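Side-chain contact in D-alanyl-D-alanine carboxypeptidase (Vibrio cholerae, PDB 5TR7), which probably removes the terminal D-alanine from peptidoglycan precursor peptides, as a penicillin-binding serine carboxypeptidase of the S11 family: residues Tyr43-Glu48 with Pro165-Ile170. Sequence-based numbering, arbitrary orientation.
Sequences YVIGQE and PEEYAI
Helix 37-50, the helix that carries the predicted proton acceptor Lys38 of the SxxK motif near its start, meets the short helix 165-168 where Gly46 faces Glu167. The CA atoms of Gly46 and Glu167 are 5.5 Å apart, a close backbone approach that the missing side chain of the glycine permits. Into this place comes the aliphatic part of the glutamate: Glu167 CG lies 3.3 Å from Gly46 CA and 3.7 Å from Gly46 N. A chi1 of -103°, off a staggered position, and a bend at chi2 (-49°) lay the chain of Glu167 along the glycine, with CD 4.1 Å from Gly46 CA. One carboxylate oxygen reaches the preceding residue, Glu167 OE1 lying 4.0 Å from Ile45 CG2, the methyl branch set anti to the backbone N. No hydrogen bond joins the segments; this packing buries 117 Å² counted over both. OE1 of the buried Glu167 accepts a weak hydrogen bond from Asn91 ND2 of helix 87-95, against which Ile45 also packs. Tyr43 packs on helix 150-163 and Val44 on helix 114-127, while Tyr168 OH hydrogen-bonds Asp198 OD1, tying helix 165-168 to strand 196-205 at the edge of the five-stranded sheet.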
# COMPACT_ATOMS: atom_id res chain seq x y z
N TYR A 43 1.30 4.82 -6.17
CA TYR A 43 1.56 4.40 -7.54
C TYR A 43 1.41 5.62 -8.44
O TYR A 43 2.29 5.90 -9.27
CB TYR A 43 0.65 3.22 -7.98
CG TYR A 43 0.95 2.75 -9.40
CD1 TYR A 43 0.37 3.36 -10.49
CD2 TYR A 43 1.84 1.69 -9.66
CE1 TYR A 43 0.71 3.01 -11.78
CE2 TYR A 43 2.15 1.30 -10.97
CZ TYR A 43 1.59 1.96 -12.03
OH TYR A 43 1.90 1.60 -13.30
N VAL A 44 0.30 6.34 -8.29
CA VAL A 44 0.07 7.55 -9.11
C VAL A 44 1.18 8.58 -8.87
O VAL A 44 1.75 9.14 -9.81
CB VAL A 44 -1.31 8.19 -8.82
CG1 VAL A 44 -1.52 9.44 -9.68
CG2 VAL A 44 -2.43 7.19 -9.12
N ILE A 45 1.52 8.79 -7.60
CA ILE A 45 2.63 9.72 -7.27
C ILE A 45 3.94 9.28 -7.98
O ILE A 45 4.66 10.07 -8.54
CB ILE A 45 2.83 9.81 -5.76
CG1 ILE A 45 1.62 10.50 -5.12
CG2 ILE A 45 4.13 10.51 -5.39
CD1 ILE A 45 1.61 10.30 -3.58
N GLY A 46 4.20 7.99 -8.00
CA GLY A 46 5.43 7.44 -8.62
C GLY A 46 5.43 7.73 -10.12
O GLY A 46 6.45 8.15 -10.69
N GLN A 47 4.28 7.56 -10.75
CA GLN A 47 4.23 7.88 -12.16
C GLN A 47 4.46 9.34 -12.42
O GLN A 47 5.20 9.69 -13.36
CB GLN A 47 2.93 7.41 -12.76
CG GLN A 47 2.83 5.87 -12.89
CD GLN A 47 3.66 5.33 -14.02
OE1 GLN A 47 4.38 6.07 -14.64
NE2 GLN A 47 3.53 4.05 -14.32
N GLU A 48 3.89 10.22 -11.57
CA GLU A 48 4.06 11.65 -11.76
C GLU A 48 5.50 12.06 -11.58
O GLU A 48 5.97 12.94 -12.30
CB GLU A 48 3.14 12.48 -10.84
CG GLU A 48 1.65 12.28 -11.07
CD GLU A 48 1.20 12.74 -12.44
OE1 GLU A 48 1.61 13.80 -12.92
OE2 GLU A 48 0.41 12.03 -13.06
N PRO A 165 9.91 1.64 -9.50
CA PRO A 165 10.94 1.10 -8.52
C PRO A 165 11.43 2.11 -7.47
O PRO A 165 11.58 1.76 -6.32
CB PRO A 165 12.06 0.53 -9.41
CG PRO A 165 11.77 1.10 -10.86
CD PRO A 165 10.29 1.52 -10.93
N GLU A 166 11.59 3.36 -7.85
CA GLU A 166 12.02 4.45 -6.94
C GLU A 166 10.99 4.70 -5.91
O GLU A 166 11.33 5.08 -4.80
CB GLU A 166 12.41 5.71 -7.67
CG GLU A 166 13.68 5.56 -8.58
CD GLU A 166 14.96 5.09 -7.90
OE1 GLU A 166 15.22 5.55 -6.79
OE2 GLU A 166 15.64 4.12 -8.36
N GLU A 167 9.74 4.46 -6.25
CA GLU A 167 8.72 4.59 -5.25
C GLU A 167 8.76 3.36 -4.39
O GLU A 167 8.68 3.47 -3.18
CB GLU A 167 7.31 4.64 -5.83
CG GLU A 167 6.53 5.90 -5.95
CD GLU A 167 6.43 6.83 -4.72
OE1 GLU A 167 5.39 7.00 -3.89
OE2 GLU A 167 7.40 7.58 -4.89
N TYR A 168 8.90 2.17 -5.02
CA TYR A 168 8.86 0.89 -4.27
C TYR A 168 9.97 0.77 -3.24
O TYR A 168 9.76 0.17 -2.20
CB TYR A 168 8.94 -0.33 -5.21
CG TYR A 168 8.83 -1.61 -4.45
CD1 TYR A 168 7.64 -1.96 -3.86
CD2 TYR A 168 9.95 -2.45 -4.24
CE1 TYR A 168 7.54 -3.08 -3.09
CE2 TYR A 168 9.86 -3.55 -3.41
CZ TYR A 168 8.62 -3.86 -2.86
OH TYR A 168 8.41 -4.96 -2.10
N ALA A 169 11.12 1.36 -3.54
CA ALA A 169 12.26 1.26 -2.59
C ALA A 169 11.90 1.83 -1.25
O ALA A 169 12.33 1.35 -0.20
CB ALA A 169 13.49 1.96 -3.12
N ILE A 170 11.00 2.80 -1.28
CA ILE A 170 10.65 3.45 -0.04
C ILE A 170 9.90 2.52 0.96
O ILE A 170 9.95 2.77 2.13
CB ILE A 170 9.89 4.75 -0.34
CG1 ILE A 170 10.74 5.70 -1.20
CG2 ILE A 170 9.52 5.47 0.95
CD1 ILE A 170 9.94 6.94 -1.67